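Local coordinates for protein cytochrome C3, A dimeric class III c-type cytochrome (PDB 1GYO) that probably carries electrons, each subunit of its disulfide-linked dimer holding four covalently attached c-type hemes with bis-histidine iron coordination, at residues S79-G82 against C83-M87. Numbering follows the deposited sequence.
With HEC (heme c), chain E.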
ATOM      1  N   SER A  79       5.632 -12.990 -10.003  1.00 11.48           N
ATOM      2  CA  SER A  79       5.345 -12.652 -11.384  1.00 11.40           C
ATOM      3  C   SER A  79       3.829 -12.801 -11.675  1.00 11.42           C
ATOM      4  O   SER A  79       3.119 -13.560 -11.032  1.00 12.09           O
ATOM      5  CB  SER A  79       6.122 -13.511 -12.393  1.00 11.86           C
ATOM      6  OG  SER A  79       5.516 -14.808 -12.552  1.00 14.47           O
ATOM      7  N   CYS A  80       3.398 -12.074 -12.686  1.00 10.85           N
ATOM      8  CA  CYS A  80       2.008 -12.098 -13.128  1.00 10.86           C
ATOM      9  C   CYS A  80       1.557 -13.526 -13.373  1.00 11.00           C
ATOM     10  O   CYS A  80       0.563 -14.014 -12.801  1.00 12.66           O
ATOM     11  CB  CYS A  80       1.797 -11.294 -14.395  1.00 11.64           C
ATOM     12  SG  CYS A  80       2.571  -9.697 -14.532  1.00 11.82           S
ATOM     13  N   ARG A  81       2.298 -14.233 -14.240  1.00 11.65           N
ATOM     14  CA  ARG A  81       1.823 -15.579 -14.622  1.00 12.05           C
ATOM     15  C   ARG A  81       2.065 -16.565 -13.504  1.00 12.22           C
ATOM     16  O   ARG A  81       1.275 -17.525 -13.341  1.00 13.79           O
ATOM     17  CB  ARG A  81       2.478 -15.949 -15.940  1.00 12.96           C
ATOM     18  CG  ARG A  81       1.881 -17.143 -16.615  1.00 13.70           C
ATOM     19  CD  ARG A  81       2.288 -17.217 -18.086  1.00 13.93           C
ATOM     20  NE  ARG A  81       1.643 -18.342 -18.737  1.00 14.62           N
ATOM     21  CZ  ARG A  81       2.139 -19.559 -18.845  1.00 15.64           C
ATOM     22  NH1 ARG A  81       3.325 -19.886 -18.358  1.00 17.00           N
ATOM     23  NH2 ARG A  81       1.399 -20.500 -19.468  1.00 19.80           N
ATOM     24  N   GLY A  82       3.149 -16.395 -12.754  1.00 12.17           N
ATOM     25  CA  GLY A  82       3.450 -17.325 -11.680  1.00 14.00           C
ATOM     26  C   GLY A  82       2.429 -17.294 -10.558  1.00 12.81           C
ATOM     27  O   GLY A  82       2.045 -18.324 -10.011  1.00 14.55           O
ATOM     28  N   CYS A  83       2.003 -16.106 -10.158  1.00 12.93           N
ATOM     29  CA  CYS A  83       0.957 -16.039  -9.135  1.00 13.07           C
ATOM     30  C   CYS A  83      -0.358 -16.635  -9.660  1.00 13.25           C
ATOM     31  O   CYS A  83      -1.009 -17.447  -9.004  1.00 14.81           O
ATOM     32  CB  CYS A  83       0.753 -14.591  -8.701  1.00 13.94           C
ATOM     33  SG  CYS A  83      -0.658 -14.584  -7.510  1.00 14.80           S
ATOM     34  N   HIS A  84      -0.754 -16.233 -10.882  1.00 13.02           N
ATOM     35  CA  HIS A  84      -2.024 -16.774 -11.379  1.00 13.61           C
ATOM     36  C   HIS A  84      -1.963 -18.301 -11.471  1.00 14.39           C
ATOM     37  O   HIS A  84      -2.915 -18.968 -11.090  1.00 15.98           O
ATOM     38  CB  HIS A  84      -2.352 -16.156 -12.719  1.00 13.54           C
ATOM     39  CG  HIS A  84      -2.586 -14.670 -12.722  1.00 13.12           C
ATOM     40  ND1 HIS A  84      -2.631 -13.979 -13.909  1.00 12.72           N
ATOM     41  CD2 HIS A  84      -2.775 -13.745 -11.750  1.00 12.82           C
ATOM     42  CE1 HIS A  84      -2.833 -12.686 -13.653  1.00 12.29           C
ATOM     43  NE2 HIS A  84      -2.931 -12.493 -12.367  1.00 12.40           N
ATOM     44  N   LYS A  85      -0.843 -18.864 -11.963  1.00 14.28           N
ATOM     45  CA  LYS A  85      -0.780 -20.326 -12.040  1.00 15.46           C
ATOM     46  C   LYS A  85      -0.845 -20.953 -10.659  1.00 17.90           C
ATOM     47  O   LYS A  85      -1.497 -22.002 -10.449  1.00 19.39           O
ATOM     48  CB  LYS A  85       0.475 -20.754 -12.780  1.00 15.94           C
ATOM     49  CG  LYS A  85       0.453 -20.586 -14.256  1.00 16.84           C
ATOM     50  CD  LYS A  85       1.700 -21.013 -15.063  1.00 18.63           C
ATOM     51  CE  LYS A  85       1.981 -22.486 -14.860  1.00 21.78           C
ATOM     52  NZ  LYS A  85       3.063 -22.889 -15.835  1.00 25.19           N
ATOM     53  N   ALA A  86      -0.164 -20.382  -9.666  1.00 16.70           N
ATOM     54  CA  ALA A  86      -0.168 -20.960  -8.333  1.00 17.64           C
ATOM     55  C   ALA A  86      -1.553 -20.907  -7.714  1.00 18.52           C
ATOM     56  O   ALA A  86      -1.982 -21.847  -7.045  1.00 21.81           O
ATOM     57  CB  ALA A  86       0.815 -20.224  -7.436  1.00 19.32           C
ATOM     58  N   MET A  87      -2.259 -19.804  -7.929  1.00 18.64           N
ATOM     59  CA  MET A  87      -3.613 -19.665  -7.381  1.00 19.46           C
ATOM     60  C   MET A  87      -4.551 -20.632  -8.066  1.00 19.44           C
ATOM     61  O   MET A  87      -5.382 -21.269  -7.424  1.00 23.67           O
ATOM     62  CB  MET A  87      -4.094 -18.213  -7.535  1.00 18.88           C
ATOM     63  CG  MET A  87      -3.302 -17.258  -6.644  1.00 19.02           C
ATOM     64  SD  MET A  87      -3.973 -15.592  -6.588  1.00 18.67           S
ATOM     65  CE  MET A  87      -5.440 -15.864  -5.543  1.00 25.52           C
TER
HETATM   66 FE   HEC E 113      -3.276 -10.692 -11.541  1.00 11.95          FE
HETATM   67  CHA HEC E 113      -6.645 -10.932 -11.768  1.00 14.99           C
HETATM   68  CHB HEC E 113      -3.172  -9.363 -14.681  1.00 13.41           C
HETATM   69  CHC HEC E 113      -0.018 -10.070 -11.176  1.00 11.66           C
HETATM   70  CHD HEC E 113      -3.356 -12.134  -8.499  1.00 13.54           C
HETATM   71  NA  HEC E 113      -4.626 -10.322 -12.981  1.00 13.84           N
HETATM   72  C1A HEC E 113      -5.999 -10.479 -12.902  1.00 14.39           C
HETATM   73  C2A HEC E 113      -6.626 -10.135 -14.155  1.00 16.05           C
HETATM   74  C3A HEC E 113      -5.637  -9.742 -14.997  1.00 15.87           C
HETATM   75  C4A HEC E 113      -4.410  -9.805 -14.253  1.00 13.99           C
HETATM   76  CMA HEC E 113      -5.763  -9.286 -16.429  1.00 18.30           C
HETATM   77  CAA HEC E 113      -8.105 -10.172 -14.411  1.00 19.02           C
HETATM   78  CBA HEC E 113      -8.787  -8.859 -14.045  0.53 25.04           C
HETATM   79  CGA HEC E 113      -8.538  -7.736 -15.031  0.53 24.22           C
HETATM   80  O1A HEC E 113      -9.072  -7.799 -16.145  0.53 32.88           O
HETATM   81  O2A HEC E 113      -7.789  -6.802 -14.683  0.53 24.95           O
HETATM   82  NB  HEC E 113      -1.881  -9.838 -12.684  1.00 11.93           N
HETATM   83  C1B HEC E 113      -1.997  -9.329 -13.965  1.00 12.44           C
HETATM   84  C2B HEC E 113      -0.739  -8.794 -14.424  1.00 12.35           C
HETATM   85  C3B HEC E 113       0.155  -8.972 -13.420  1.00 11.41           C
HETATM   86  C4B HEC E 113      -0.550  -9.638 -12.348  1.00 11.64           C
HETATM   87  CMB HEC E 113      -0.523  -8.140 -15.759  1.00 12.99           C
HETATM   88  CAB HEC E 113       1.621  -8.633 -13.374  1.00 11.88           C
HETATM   89  CBB HEC E 113       1.980  -7.195 -13.649  1.00 14.77           C
HETATM   90  NC  HEC E 113      -1.945 -11.073 -10.136  1.00 12.44           N
HETATM   91  C1C HEC E 113      -0.591 -10.786 -10.167  1.00 11.71           C
HETATM   92  C2C HEC E 113       0.097 -11.361  -9.037  1.00 11.85           C
HETATM   93  C3C HEC E 113      -0.844 -11.971  -8.282  1.00 12.58           C
HETATM   94  C4C HEC E 113      -2.121 -11.759  -8.950  1.00 12.67           C
HETATM   95  CMC HEC E 113       1.593 -11.291  -8.847  1.00 13.25           C
HETATM   96  CAC HEC E 113      -0.696 -12.803  -7.047  1.00 13.47           C
HETATM   97  CBC HEC E 113       0.398 -12.471  -6.075  1.00 14.84           C
HETATM   98  ND  HEC E 113      -4.708 -11.436 -10.389  1.00 13.71           N
HETATM   99  C1D HEC E 113      -4.580 -11.930  -9.110  1.00 13.45           C
HETATM  100  C2D HEC E 113      -5.864 -12.182  -8.507  1.00 15.62           C
HETATM  101  C3D HEC E 113      -6.793 -11.866  -9.439  1.00 16.20           C
HETATM  102  C4D HEC E 113      -6.089 -11.389 -10.600  1.00 14.46           C
HETATM  103  CMD HEC E 113      -6.067 -12.694  -7.101  1.00 18.37           C
HETATM  104  CAD HEC E 113      -8.291 -12.006  -9.347  1.00 20.63           C
HETATM  105  CBD HEC E 113      -8.963 -10.733  -8.888  1.00 22.25           C
HETATM  106  CGD HEC E 113     -10.458 -10.961  -8.622  1.00 27.12           C
HETATM  107  O1D HEC E 113     -11.220 -10.938  -9.589  1.00 37.93           O
HETATM  108  O2D HEC E 113     -10.805 -11.216  -7.461  1.00 28.65           O
HETATM  109  O   HOH W   1       1.730 -23.104 -18.280  1.00 27.95           O
HETATM  110  O   HOH W   2       4.746 -22.349 -18.526  1.00 31.51           O
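Ser79 OG, at the N-cap of helix 80-89, accepts from Gly82 N at 2.9 Å, a bent bond (146°), while its one hydroxyl proton is shared between the carbonyls of Ser74 and Ser76 in the preceding loop. Cys83 N donates to Ser79 O over 2.9 Å, closing the first turn of the helix. Cys80 and Cys83, one turn apart, reach the same heme from one flank: both SG atoms are covalently bound, to CAB and CAC respectively, each at 1.8 Å. His84 turns CG anti to its carbonyl carbon (chi1 -64°), which brings the imidazole end-on to the heme, with NE2 2.0 Å from the iron. Cys80 O lies over one ring face, 3.2 Å from His84 CG, while ND1 bonds to Pro96 O, fixing the ring's rotation and probably strengthening its donation to iron; His31 is the other axial ligand. On the outer side, Lys85 CD lies over one face of the Arg81 guanidinium, 3.8 Å from NH1. Waters 1 and 2 accept from both side chains, the second weakly from Lys85 NZ, and so probably screen the like charges; Arg81 NE is held by Ile97 O. Cys80-Arg81-Gly82-Cys83-His84 is the classic CXXCH heme c attachment motif, here serving heme 2 of the tetraheme cytochrome c3 fold.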